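Local atomic coordinates of N-acetyl-beta-D glucosaminidase (Rhizomucor miehei CAU432, PDB entry 4ZM6), a protein that probably removes beta-linked N-acetylglucosamine as a family 3 glycoside hydrolase and, with a GCN5-related region that binds acetyl-CoA, probably acetylates glucosamine. Residues A[13-18]-A[36-41]; A[71-76]-A[332-337]; A[162-167]-A[638-643]; A[169-174]-A[220-225]; A[226-231]-A[259-264]. One frame throughout, in Å; residues are numbered along the deposited sequence.

In the fold
Four of the contacts lie inside the family 3 hydrolase domain, whereas contact 3 joins it to the GCN5-related region. Contacts 1 and 5 bring neighbouring parallel strands together at their beginnings, so backbone bonds and small or apolar side chains dominate in buried surroundings. Contact 2 is also buried, but there a lysine of helix 323-340 supplies the hydrogen bond across it, beside arginine and phenylalanine packing; it touches contact 1 through Gly40 and contact 5 through Leu336, and so links the two sheets. Contacts 3 and 4 share helix 155-171. The first is a buried salt bridge between domains, while the second, only partly buried, packs an isoleucine against the helix end with charged groups close by.

Contact 1 of 5, residues A[13-18]-A[36-41]; sequences IGQLLM and NHNLGS
Gly40 N donates to Gly14 O at 3.0 Å, and Leu17 N reaches the same oxygen from the opposite face of its plane, so Gly14 O is gripped twice, once across the contact and once within its own turn. A weak bond from Ser41 OG to Leu17 O, 3.3 Å long, follows further along the chain. Glycine suits position 14 because its bare CA faces the other backbone, meeting His37 O at 3.3 Å in a CA-H...O contact. Asn38, a residue that readily takes positive phi, turns the chain out of helix 28-37 here. Packing lies beyond these polar groups. Leu39 turns CD2 back to Leu17 CB, 3.8 Å away, and Met18, with CG anti to the backbone N (chi1 -175°), bends at its last torsion to set CE 3.9 Å from Ser41 CB. The small serine lets this flexible thioether lie close. The contact belongs to the beta-alpha-beta unit of strand 17-19, helix 28-37 and strand 41-44 in the family's barrel-type domain. Helix 304-318 meets Leu17 and binds His37 through Tyr313, helix 323-340 packs on Leu16, and strand 76-79 touches Met18 and Ser41.

Contact 2 of 5, residues A[71-76]-A[332-337]; sequences HKRPLF and RVAQLK
Ala334 places its methyl over the guanidinium of Arg73, with CB 3.7 Å from CZ and above the centre of the group. The contact packs helix 323-340 of the hydrolase's TIM-barrel-type domain against the loop that leads into strand 76-79. A small residue at 334 lets the flat cation lie close to the helix, while Arg73 NE forms a salt bridge with Asp338, one turn on. Leu336 supplies the apolar part: its CG lies 3.8 Å from Phe76 CZ, and the two side chains cross at about a right angle. Lys337 does most, for its long chain serves two purposes. Its CB sits 3.7 Å from Arg73 CD and its CG 3.5 Å from Phe76 CE2, and the methylenes run past the ring in the opposite direction. Extended beyond CG (chi3 176°), the chain carries the ammonium to backbone oxygens, one of them Gly40 O. The other bond, from Lys337 NZ to Pro74 O, is 2.7 Å long and arrives from above the carbonyl plane.

Contact 3 of 5, residues A[162-167]-A[638-643]; sequences GLAQVE and HFREQG
Arg640 and Glu167 cross obliquely, and their flat ends are turned 58° against each other. Arg640 NE donates to Glu167 OE2 at 2.7 Å in a salt bridge. The oxygen lies close to the guanidinium plane, yet the N-H comes down on it from above the carboxylate plane, so this is a one-point grip and not a paired, coplanar one. The shapes of the chains fit this: Glu167 reaches out straight beyond CG, whereas Arg640 is extended at first and then bends at chi3 (-59°), which turns its head alongside helix 155-171. One face of the guanidinium is then laid on Ala164, whose CB is 3.9 Å from Arg640 CZ and over the centre of the group; a methyl is small enough for that. Leu163 and Arg640 slide past each other in opposite directions, with Leu163 CB 3.8 Å from Arg640 CD, and Leu163 CD2 meets Glu641 CG at 3.9 Å. The other carboxylate oxygen of Glu167 binds Arg171, and two arginines would probably keep the acid ionised. The contact joins the hydrolase domain to the acetyltransferase region, on the helix that begins near acetyl-CoA-binding Thr629. The short helical segments cross at 68°, axes 10.6 Å apart; helix 108-125 flanks Arg640 through Ser108 and Arg112, and helix 211-217 sets Lys215 beside Leu163 and Glu641.

Contact 4 of 5, residues A[169-174]-A[220-225]; sequences YQRGKV and GGIACP
Ile222 points its side chain at the last turn of helix 155-171, where Gln170 and Arg171 receive it. From CB the chain divides. CG1, trans to the backbone N across the CA-CB bond (chi1 -165°), comes to 4.2 Å from Arg171 N, and the CD1 beyond it rests 3.9 Å from Gln170 CB. The other branch, CG2, takes the crowded position between the backbone N and the carbonyl carbon and meets Arg171 NH1 at 3.6 Å. The arginine and isoleucine side chains pass at about a right angle. A branched residue fits here because its two arms can touch two successive helix residues at once. Gln170, extended beyond CG, runs toward residues 222-225, and its amide ends beside the carbonyls of Ile222 and Cys224; its CD is 3.8 Å from Cys224 O. Those carbonyls belong to a type I beta turn from Gly221 to Cys224, closed by Cys224 N bonding to Gly221 O at 3.1 Å. Arg171 turns its charge elsewhere, in salt bridges to Glu167 and to the chain's terminal carboxylate at Phe858. In the fold, the turn lies between helix 211-217 and strand 227-230, and it settles on helix 155-171, with Pro225 against Val166. Asp645, just ahead of strand 646-649 of the acetyltransferase region, accepts a bond from Ile222 N and another from Arg171.

Contact 5 of 5, residues A[226-231]-A[259-264]; sequences TSVMVG and FGYKGV
Ser227 and Val264 form a parallel bridge, with Val228 N donating to Val264 O at 2.9 Å and Val264 N reaching back to Thr226 O in a weak bond of 3.5 Å. Ser227 and Val264 send their side chains to the same face of the sheet, where their CB atoms lie 3.9 Å apart. The serine hydroxyl is buried but well supplied, bonding to Ser177 OG and Thr176 O, just ahead of the neighbouring strand 178-181. Here strand 264-267 begins beside strand 227-230 in the parallel sheet of the hydrolase's barrel-type domain, and the residues from Phe259 to Gly263 bring the chain in from helix 251-258. Tyr261 fills the angle between this loop and the strand. A chi1 of -177° swings the ring toward the strand, where it lies between two partners: Val228 CG2 over one face, 3.3 Å from Tyr261 CE2, and the backbone N of Gly263 over the centre of the opposite face. Glycine suits position 263, since it adds no side chain where the tyrosine turns back over the loop. The phenol oxygen gives a weak bond to Pro225 O, just before the strand. Leu217 of helix 211-217 packs on both Val228 and Tyr261, and Leu336 of helix 323-340 packs on Val264. On the outer side of the loop, Lys262 NZ forms a salt bridge with Asp548 of the second subunit.

Contact 1 of 5, residues A[13-18]-A[36-41]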
# COMPACT_ATOMS: atom_id res chain seq x y z
N ILE A 13 -6.71 -41.94 -0.90
CA ILE A 13 -7.29 -40.84 -1.67
C ILE A 13 -8.69 -40.41 -1.20
O ILE A 13 -9.25 -39.43 -1.71
CB ILE A 13 -7.32 -41.20 -3.19
CG1 ILE A 13 -7.40 -39.93 -4.05
CG2 ILE A 13 -8.46 -42.16 -3.50
CD1 ILE A 13 -7.23 -40.19 -5.53
N GLY A 14 -9.26 -41.13 -0.23
CA GLY A 14 -10.53 -40.72 0.38
C GLY A 14 -10.43 -39.42 1.17
O GLY A 14 -11.40 -38.68 1.28
N GLN A 15 -9.24 -39.14 1.71
CA GLN A 15 -8.99 -37.91 2.45
C GLN A 15 -9.15 -36.65 1.58
O GLN A 15 -9.40 -35.56 2.09
CB GLN A 15 -7.59 -37.92 3.09
CG GLN A 15 -7.33 -39.03 4.12
CD GLN A 15 -8.14 -38.89 5.40
OE1 GLN A 15 -9.33 -39.22 5.44
NE2 GLN A 15 -7.50 -38.42 6.46
N LEU A 16 -9.02 -36.82 0.26
CA LEU A 16 -9.12 -35.71 -0.70
C LEU A 16 -10.56 -35.38 -1.13
O LEU A 16 -10.76 -34.66 -2.11
CB LEU A 16 -8.28 -36.02 -1.96
CG LEU A 16 -6.79 -35.70 -1.89
CD1 LEU A 16 -6.16 -36.17 -0.59
CD2 LEU A 16 -6.06 -36.28 -3.10
N LEU A 17 -11.56 -35.87 -0.39
CA LEU A 17 -12.96 -35.61 -0.76
C LEU A 17 -13.81 -35.07 0.37
O LEU A 17 -13.50 -35.23 1.55
CB LEU A 17 -13.61 -36.88 -1.32
CG LEU A 17 -13.56 -37.02 -2.84
CD1 LEU A 17 -12.35 -37.83 -3.28
CD2 LEU A 17 -14.85 -37.65 -3.35
N MET A 18 -14.91 -34.42 -0.03
CA MET A 18 -15.90 -33.86 0.88
C MET A 18 -17.26 -34.11 0.26
O MET A 18 -17.53 -33.67 -0.86
CB MET A 18 -15.66 -32.36 1.06
CG MET A 18 -16.58 -31.70 2.09
SD MET A 18 -16.22 -29.95 2.31
CE MET A 18 -14.62 -30.03 3.09
N ASN A 36 -15.46 -47.93 3.86
CA ASN A 36 -14.75 -48.65 2.78
C ASN A 36 -13.68 -47.80 2.10
O ASN A 36 -12.56 -48.27 1.88
CB ASN A 36 -15.74 -49.15 1.72
CG ASN A 36 -16.48 -50.40 2.16
OD1 ASN A 36 -15.99 -51.51 1.97
ND2 ASN A 36 -17.67 -50.22 2.73
N HIS A 37 -14.04 -46.57 1.76
CA HIS A 37 -13.23 -45.72 0.88
C HIS A 37 -12.48 -44.59 1.60
O HIS A 37 -11.94 -43.69 0.95
CB HIS A 37 -14.12 -45.16 -0.22
CG HIS A 37 -14.97 -46.19 -0.89
ND1 HIS A 37 -14.55 -46.91 -1.99
CD2 HIS A 37 -16.21 -46.66 -0.59
CE1 HIS A 37 -15.49 -47.76 -2.35
NE2 HIS A 37 -16.51 -47.63 -1.51
N ASN A 38 -12.44 -44.65 2.94
CA ASN A 38 -11.62 -43.74 3.75
C ASN A 38 -11.93 -42.25 3.55
O ASN A 38 -11.03 -41.41 3.59
CB ASN A 38 -10.13 -44.02 3.48
CG ASN A 38 -9.21 -43.55 4.61
OD1 ASN A 38 -9.63 -43.39 5.76
ND2 ASN A 38 -7.94 -43.35 4.29
N LEU A 39 -13.21 -41.93 3.34
CA LEU A 39 -13.65 -40.54 3.16
C LEU A 39 -13.17 -39.71 4.34
O LEU A 39 -13.33 -40.12 5.49
CB LEU A 39 -15.19 -40.45 3.06
CG LEU A 39 -15.83 -39.45 2.09
CD1 LEU A 39 -17.23 -39.09 2.57
CD2 LEU A 39 -15.02 -38.18 1.91
N GLY A 40 -12.57 -38.55 4.06
CA GLY A 40 -11.95 -37.72 5.09
C GLY A 40 -12.71 -36.48 5.54
O GLY A 40 -12.36 -35.90 6.57
N SER A 41 -13.72 -36.06 4.78
CA SER A 41 -14.46 -34.85 5.10
C SER A 41 -15.94 -34.98 4.73
O SER A 41 -16.29 -35.60 3.73
CB SER A 41 -13.86 -33.64 4.37
OG SER A 41 -12.44 -33.74 4.29

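Contact 2 of 5, residues A[71-76]-A[332-337]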
# COMPACT_ATOMS: atom_id res chain seq x y z
N HIS A 71 -9.77 -45.13 10.80
CA HIS A 71 -9.16 -43.91 10.26
C HIS A 71 -8.01 -43.46 11.13
O HIS A 71 -8.09 -43.53 12.36
CB HIS A 71 -10.18 -42.77 10.20
CG HIS A 71 -11.11 -42.85 9.03
ND1 HIS A 71 -12.17 -43.73 8.98
CD2 HIS A 71 -11.16 -42.14 7.88
CE1 HIS A 71 -12.82 -43.57 7.84
NE2 HIS A 71 -12.22 -42.61 7.16
N LYS A 72 -6.94 -42.97 10.51
CA LYS A 72 -5.80 -42.43 11.25
C LYS A 72 -6.20 -41.12 11.94
O LYS A 72 -5.88 -40.92 13.11
CB LYS A 72 -4.60 -42.22 10.32
CG LYS A 72 -3.28 -42.04 11.06
CD LYS A 72 -2.10 -41.95 10.10
CE LYS A 72 -0.82 -41.55 10.82
NZ LYS A 72 0.24 -41.11 9.87
N ARG A 73 -6.90 -40.25 11.21
CA ARG A 73 -7.35 -38.96 11.75
C ARG A 73 -8.86 -38.80 11.66
O ARG A 73 -9.50 -39.42 10.81
CB ARG A 73 -6.67 -37.82 11.00
CG ARG A 73 -5.19 -37.73 11.26
CD ARG A 73 -4.57 -36.58 10.49
NE ARG A 73 -3.11 -36.61 10.59
CZ ARG A 73 -2.32 -37.42 9.88
NH1 ARG A 73 -2.82 -38.30 9.02
NH2 ARG A 73 -1.00 -37.35 10.05
N PRO A 74 -9.44 -37.95 12.54
CA PRO A 74 -10.89 -37.74 12.53
C PRO A 74 -11.39 -37.04 11.28
O PRO A 74 -10.62 -36.39 10.57
CB PRO A 74 -11.14 -36.87 13.77
CG PRO A 74 -9.87 -36.85 14.54
CD PRO A 74 -8.77 -37.15 13.58
N LEU A 75 -12.67 -37.21 11.00
CA LEU A 75 -13.32 -36.54 9.88
C LEU A 75 -13.36 -35.03 10.07
O LEU A 75 -13.37 -34.53 11.20
CB LEU A 75 -14.77 -37.03 9.73
CG LEU A 75 -15.03 -38.51 9.44
CD1 LEU A 75 -16.53 -38.74 9.31
CD2 LEU A 75 -14.30 -38.97 8.19
N PHE A 76 -13.36 -34.31 8.95
CA PHE A 76 -13.77 -32.92 8.92
C PHE A 76 -15.27 -32.93 8.68
O PHE A 76 -15.77 -33.72 7.89
CB PHE A 76 -13.07 -32.15 7.80
CG PHE A 76 -11.86 -31.36 8.24
CD1 PHE A 76 -11.97 -30.39 9.22
CD2 PHE A 76 -10.62 -31.56 7.64
CE1 PHE A 76 -10.87 -29.65 9.62
CE2 PHE A 76 -9.51 -30.83 8.03
CZ PHE A 76 -9.63 -29.87 9.03
N ARG A 332 -0.75 -32.10 2.80
CA ARG A 332 -1.40 -30.83 3.15
C ARG A 332 -2.68 -31.05 3.96
O ARG A 332 -2.99 -30.26 4.86
CB ARG A 332 -1.72 -30.01 1.90
CG ARG A 332 -0.50 -29.42 1.20
CD ARG A 332 -0.92 -28.49 0.08
NE ARG A 332 0.15 -28.21 -0.88
CZ ARG A 332 0.32 -28.83 -2.06
NH1 ARG A 332 -0.51 -29.78 -2.47
NH2 ARG A 332 1.34 -28.48 -2.83
N VAL A 333 -3.41 -32.10 3.61
CA VAL A 333 -4.66 -32.43 4.31
C VAL A 333 -4.37 -33.02 5.70
O VAL A 333 -5.14 -32.79 6.63
CB VAL A 333 -5.51 -33.42 3.49
CG1 VAL A 333 -6.78 -33.80 4.25
CG2 VAL A 333 -5.86 -32.82 2.14
N ALA A 334 -3.28 -33.77 5.82
CA ALA A 334 -2.83 -34.26 7.12
C ALA A 334 -2.46 -33.08 8.02
O ALA A 334 -2.96 -32.97 9.15
CB ALA A 334 -1.64 -35.19 6.96
N GLN A 335 -1.61 -32.19 7.52
CA GLN A 335 -1.24 -30.96 8.23
C GLN A 335 -2.46 -30.18 8.70
O GLN A 335 -2.53 -29.75 9.85
CB GLN A 335 -0.35 -30.07 7.35
CG GLN A 335 1.13 -30.44 7.38
CD GLN A 335 1.89 -29.98 6.14
OE1 GLN A 335 1.52 -30.31 5.01
NE2 GLN A 335 2.96 -29.22 6.35
N LEU A 336 -3.43 -30.01 7.80
CA LEU A 336 -4.64 -29.26 8.11
C LEU A 336 -5.44 -29.94 9.22
O LEU A 336 -5.89 -29.29 10.15
CB LEU A 336 -5.52 -29.07 6.87
CG LEU A 336 -6.79 -28.24 7.04
CD1 LEU A 336 -6.51 -26.93 7.76
CD2 LEU A 336 -7.46 -27.96 5.71
N LYS A 337 -5.60 -31.26 9.12
CA LYS A 337 -6.27 -32.03 10.17
C LYS A 337 -5.52 -31.97 11.51
O LYS A 337 -6.14 -31.81 12.55
CB LYS A 337 -6.47 -33.49 9.74
CG LYS A 337 -7.57 -33.67 8.71
CD LYS A 337 -8.05 -35.11 8.64
CE LYS A 337 -9.22 -35.23 7.67
NZ LYS A 337 -10.01 -36.47 7.89

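Contact 3 of 5, residues A[162-167]-A[638-643]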
# COMPACT_ATOMS: atom_id res chain seq x y z
N GLY A 162 -12.56 -9.50 5.69
CA GLY A 162 -12.24 -10.90 5.42
C GLY A 162 -11.22 -11.47 6.39
O GLY A 162 -11.50 -12.46 7.07
N LEU A 163 -10.04 -10.84 6.44
CA LEU A 163 -9.00 -11.20 7.42
C LEU A 163 -9.57 -11.37 8.82
O LEU A 163 -9.26 -12.35 9.50
CB LEU A 163 -7.92 -10.12 7.49
CG LEU A 163 -6.54 -10.41 6.90
CD1 LEU A 163 -6.57 -10.36 5.37
CD2 LEU A 163 -5.55 -9.40 7.44
N ALA A 164 -10.38 -10.41 9.23
CA ALA A 164 -10.92 -10.37 10.58
C ALA A 164 -11.72 -11.62 10.90
O ALA A 164 -11.64 -12.15 12.01
CB ALA A 164 -11.79 -9.14 10.77
N GLN A 165 -12.50 -12.09 9.93
CA GLN A 165 -13.37 -13.26 10.11
C GLN A 165 -12.58 -14.56 10.05
O GLN A 165 -12.84 -15.47 10.84
CB GLN A 165 -14.50 -13.26 9.09
CG GLN A 165 -15.56 -12.19 9.33
CD GLN A 165 -16.96 -12.64 8.94
OE1 GLN A 165 -17.18 -13.15 7.84
NE2 GLN A 165 -17.91 -12.46 9.85
N VAL A 166 -11.63 -14.65 9.13
CA VAL A 166 -10.71 -15.78 9.07
C VAL A 166 -9.99 -15.94 10.42
O VAL A 166 -9.88 -17.04 10.94
CB VAL A 166 -9.67 -15.61 7.95
CG1 VAL A 166 -8.56 -16.65 8.06
CG2 VAL A 166 -10.35 -15.70 6.59
N GLU A 167 -9.50 -14.83 10.97
CA GLU A 167 -8.98 -14.84 12.34
C GLU A 167 -10.06 -15.38 13.28
O GLU A 167 -9.87 -16.40 13.92
CB GLU A 167 -8.53 -13.43 12.78
CG GLU A 167 -8.37 -13.27 14.29
CD GLU A 167 -7.61 -12.01 14.69
OE1 GLU A 167 -7.58 -11.70 15.90
OE2 GLU A 167 -7.04 -11.33 13.82
N HIS A 638 -3.88 -3.57 11.89
CA HIS A 638 -2.44 -3.54 11.72
C HIS A 638 -1.78 -4.75 12.38
O HIS A 638 -1.02 -5.47 11.73
CB HIS A 638 -1.82 -2.26 12.27
CG HIS A 638 -0.33 -2.29 12.32
ND1 HIS A 638 0.38 -2.13 13.49
CD2 HIS A 638 0.59 -2.53 11.35
CE1 HIS A 638 1.67 -2.24 13.23
NE2 HIS A 638 1.82 -2.49 11.94
N PHE A 639 -2.07 -4.97 13.66
CA PHE A 639 -1.55 -6.13 14.38
C PHE A 639 -1.86 -7.41 13.62
O PHE A 639 -0.99 -8.26 13.45
CB PHE A 639 -2.18 -6.25 15.76
CG PHE A 639 -1.79 -5.16 16.72
CD1 PHE A 639 -0.50 -4.66 16.78
CD2 PHE A 639 -2.73 -4.67 17.62
CE1 PHE A 639 -0.16 -3.66 17.68
CE2 PHE A 639 -2.40 -3.68 18.53
CZ PHE A 639 -1.11 -3.17 18.55
N ARG A 640 -3.10 -7.52 13.17
CA ARG A 640 -3.58 -8.70 12.47
C ARG A 640 -2.73 -9.02 11.24
O ARG A 640 -2.32 -10.16 11.05
CB ARG A 640 -5.05 -8.50 12.08
CG ARG A 640 -5.72 -9.70 11.44
CD ARG A 640 -7.20 -9.44 11.20
NE ARG A 640 -7.92 -9.13 12.44
CZ ARG A 640 -8.58 -8.00 12.71
NH1 ARG A 640 -8.63 -7.00 11.83
NH2 ARG A 640 -9.20 -7.87 13.87
N GLU A 641 -2.46 -8.00 10.43
CA GLU A 641 -1.63 -8.15 9.22
C GLU A 641 -0.20 -8.51 9.57
O GLU A 641 0.45 -9.27 8.85
CB GLU A 641 -1.64 -6.87 8.39
CG GLU A 641 -2.97 -6.54 7.73
CD GLU A 641 -3.03 -5.11 7.22
OE1 GLU A 641 -3.21 -4.18 8.04
OE2 GLU A 641 -2.90 -4.92 5.99
N GLN A 642 0.30 -7.95 10.67
CA GLN A 642 1.67 -8.20 11.12
C GLN A 642 1.86 -9.56 11.78
O GLN A 642 2.99 -10.02 11.94
CB GLN A 642 2.12 -7.11 12.11
CG GLN A 642 2.29 -5.74 11.48
CD GLN A 642 3.24 -5.77 10.31
OE1 GLN A 642 4.40 -6.16 10.45
NE2 GLN A 642 2.75 -5.36 9.15
N GLY A 643 0.77 -10.21 12.17
CA GLY A 643 0.84 -11.49 12.87
C GLY A 643 1.13 -11.32 14.35
O GLY A 643 1.64 -12.24 14.99

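Contact 4 of 5, residues A[169-174]-A[220-225]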
# COMPACT_ATOMS: atom_id res chain seq x y z
N TYR A 169 -12.87 -17.06 13.06
CA TYR A 169 -13.28 -18.46 12.91
C TYR A 169 -12.19 -19.39 13.40
O TYR A 169 -12.46 -20.28 14.20
CB TYR A 169 -13.62 -18.79 11.46
CG TYR A 169 -14.91 -18.19 10.94
CD1 TYR A 169 -16.11 -18.38 11.62
CD2 TYR A 169 -14.94 -17.47 9.75
CE1 TYR A 169 -17.30 -17.84 11.14
CE2 TYR A 169 -16.12 -16.93 9.27
CZ TYR A 169 -17.29 -17.11 9.96
OH TYR A 169 -18.46 -16.57 9.47
N GLN A 170 -10.97 -19.18 12.91
CA GLN A 170 -9.84 -20.06 13.22
C GLN A 170 -9.36 -19.90 14.66
O GLN A 170 -8.78 -20.82 15.23
CB GLN A 170 -8.70 -19.79 12.25
CG GLN A 170 -9.07 -20.11 10.81
CD GLN A 170 -7.92 -19.93 9.85
OE1 GLN A 170 -6.95 -19.23 10.13
NE2 GLN A 170 -8.03 -20.57 8.70
N ARG A 171 -9.63 -18.74 15.23
CA ARG A 171 -9.33 -18.49 16.63
C ARG A 171 -10.17 -19.42 17.51
O ARG A 171 -9.73 -19.86 18.57
CB ARG A 171 -9.62 -17.03 16.96
CG ARG A 171 -8.80 -16.45 18.08
CD ARG A 171 -8.15 -15.16 17.65
NE ARG A 171 -7.22 -14.69 18.67
CZ ARG A 171 -6.23 -13.83 18.45
NH1 ARG A 171 -6.00 -13.33 17.25
NH2 ARG A 171 -5.44 -13.48 19.47
N GLY A 172 -11.39 -19.72 17.05
CA GLY A 172 -12.27 -20.69 17.72
C GLY A 172 -12.06 -22.13 17.28
O GLY A 172 -12.97 -22.95 17.40
N LYS A 173 -10.86 -22.46 16.79
CA LYS A 173 -10.50 -23.82 16.40
C LYS A 173 -11.40 -24.40 15.30
O LYS A 173 -11.78 -25.57 15.35
CB LYS A 173 -10.49 -24.74 17.64
N VAL A 174 -11.71 -23.58 14.30
CA VAL A 174 -12.54 -23.99 13.16
C VAL A 174 -11.84 -23.58 11.86
O VAL A 174 -11.43 -22.43 11.72
CB VAL A 174 -13.93 -23.33 13.21
CG1 VAL A 174 -14.70 -23.57 11.93
CG2 VAL A 174 -14.72 -23.84 14.41
N GLY A 220 -0.16 -12.40 8.61
CA GLY A 220 0.99 -12.77 9.43
C GLY A 220 0.90 -14.04 10.26
O GLY A 220 1.91 -14.70 10.49
N GLY A 221 -0.31 -14.39 10.71
CA GLY A 221 -0.48 -15.57 11.57
C GLY A 221 -1.85 -16.22 11.48
O GLY A 221 -2.19 -16.81 10.45
N ILE A 222 -2.62 -16.10 12.55
CA ILE A 222 -3.95 -16.73 12.65
C ILE A 222 -4.93 -16.20 11.59
O ILE A 222 -5.89 -16.88 11.23
CB ILE A 222 -4.55 -16.56 14.08
CG1 ILE A 222 -5.73 -17.50 14.32
CG2 ILE A 222 -4.97 -15.12 14.33
CD1 ILE A 222 -5.40 -18.98 14.18
N ALA A 223 -4.68 -14.99 11.09
CA ALA A 223 -5.54 -14.37 10.07
C ALA A 223 -5.33 -14.91 8.66
O ALA A 223 -6.12 -14.59 7.76
CB ALA A 223 -5.36 -12.86 10.09
N CYS A 224 -4.27 -15.69 8.44
CA CYS A 224 -4.05 -16.33 7.15
C CYS A 224 -4.93 -17.58 7.08
O CYS A 224 -4.94 -18.37 8.02
CB CYS A 224 -2.59 -16.72 6.96
SG CYS A 224 -2.25 -17.56 5.40
N PRO A 225 -5.68 -17.75 5.97
CA PRO A 225 -6.63 -18.85 5.92
C PRO A 225 -5.95 -20.20 5.71
O PRO A 225 -4.84 -20.25 5.18
CB PRO A 225 -7.52 -18.50 4.73
CG PRO A 225 -6.64 -17.70 3.84
CD PRO A 225 -5.67 -16.97 4.72

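Contact 5 of 5, residues A[226-231]-A[259-264]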
# COMPACT_ATOMS: atom_id res chain seq x y z
N THR A 226 -6.64 -21.26 6.10
CA THR A 226 -6.08 -22.61 6.09
C THR A 226 -6.44 -23.34 4.81
O THR A 226 -5.80 -24.34 4.47
CB THR A 226 -6.56 -23.43 7.30
OG1 THR A 226 -7.98 -23.29 7.46
CG2 THR A 226 -5.87 -22.95 8.57
N SER A 227 -7.46 -22.85 4.10
CA SER A 227 -7.79 -23.35 2.77
C SER A 227 -8.34 -22.24 1.86
O SER A 227 -8.78 -21.19 2.33
CB SER A 227 -8.80 -24.50 2.86
OG SER A 227 -10.13 -24.03 2.94
N VAL A 228 -8.30 -22.50 0.56
CA VAL A 228 -8.84 -21.59 -0.45
C VAL A 228 -9.77 -22.37 -1.38
O VAL A 228 -9.42 -23.45 -1.85
CB VAL A 228 -7.71 -20.96 -1.29
CG1 VAL A 228 -8.28 -20.11 -2.42
CG2 VAL A 228 -6.79 -20.13 -0.41
N MET A 229 -10.95 -21.83 -1.64
CA MET A 229 -11.91 -22.47 -2.53
C MET A 229 -11.95 -21.80 -3.90
O MET A 229 -12.06 -20.57 -4.01
CB MET A 229 -13.31 -22.46 -1.91
CG MET A 229 -14.33 -23.30 -2.67
SD MET A 229 -16.01 -23.02 -2.10
CE MET A 229 -15.96 -23.88 -0.54
N VAL A 230 -11.88 -22.61 -4.94
CA VAL A 230 -11.93 -22.13 -6.31
C VAL A 230 -13.35 -22.34 -6.86
O VAL A 230 -13.79 -23.47 -7.05
CB VAL A 230 -10.92 -22.88 -7.19
CG1 VAL A 230 -10.87 -22.27 -8.58
CG2 VAL A 230 -9.55 -22.86 -6.54
N GLY A 231 -14.05 -21.24 -7.11
CA GLY A 231 -15.38 -21.31 -7.70
C GLY A 231 -15.35 -21.73 -9.15
O GLY A 231 -14.28 -22.05 -9.70
N PHE A 259 1.18 -16.91 -6.53
CA PHE A 259 0.94 -16.49 -5.15
C PHE A 259 1.72 -17.31 -4.13
O PHE A 259 1.92 -16.85 -3.00
CB PHE A 259 -0.55 -16.50 -4.82
CG PHE A 259 -1.30 -15.33 -5.39
CD1 PHE A 259 -0.99 -14.03 -5.00
CD2 PHE A 259 -2.32 -15.52 -6.31
CE1 PHE A 259 -1.67 -12.94 -5.52
CE2 PHE A 259 -3.01 -14.44 -6.84
CZ PHE A 259 -2.68 -13.15 -6.45
N GLY A 260 2.17 -18.50 -4.50
CA GLY A 260 3.00 -19.32 -3.62
C GLY A 260 2.24 -19.86 -2.42
O GLY A 260 2.82 -20.03 -1.35
N TYR A 261 0.95 -20.14 -2.60
CA TYR A 261 0.11 -20.62 -1.50
C TYR A 261 0.45 -22.07 -1.17
O TYR A 261 0.45 -22.93 -2.05
CB TYR A 261 -1.38 -20.47 -1.87
CG TYR A 261 -2.34 -20.88 -0.76
CD1 TYR A 261 -2.26 -20.29 0.50
CD2 TYR A 261 -3.33 -21.83 -0.98
CE1 TYR A 261 -3.14 -20.65 1.51
CE2 TYR A 261 -4.20 -22.20 0.03
CZ TYR A 261 -4.10 -21.61 1.28
OH TYR A 261 -4.97 -21.98 2.28
N LYS A 262 0.73 -22.33 0.11
CA LYS A 262 1.14 -23.66 0.57
C LYS A 262 -0.01 -24.48 1.17
O LYS A 262 0.17 -25.67 1.45
CB LYS A 262 2.23 -23.53 1.63
CG LYS A 262 3.45 -22.72 1.20
CD LYS A 262 4.11 -23.29 -0.05
CE LYS A 262 5.54 -22.79 -0.19
NZ LYS A 262 5.65 -21.32 -0.05
N GLY A 263 -1.17 -23.86 1.38
CA GLY A 263 -2.29 -24.52 2.06
C GLY A 263 -3.17 -25.39 1.17
O GLY A 263 -2.81 -25.69 0.04
N VAL A 264 -4.32 -25.79 1.70
CA VAL A 264 -5.26 -26.66 0.98
C VAL A 264 -6.06 -25.88 -0.06
O VAL A 264 -6.62 -24.82 0.24
CB VAL A 264 -6.24 -27.36 1.95
CG1 VAL A 264 -7.36 -28.06 1.19
CG2 VAL A 264 -5.48 -28.36 2.82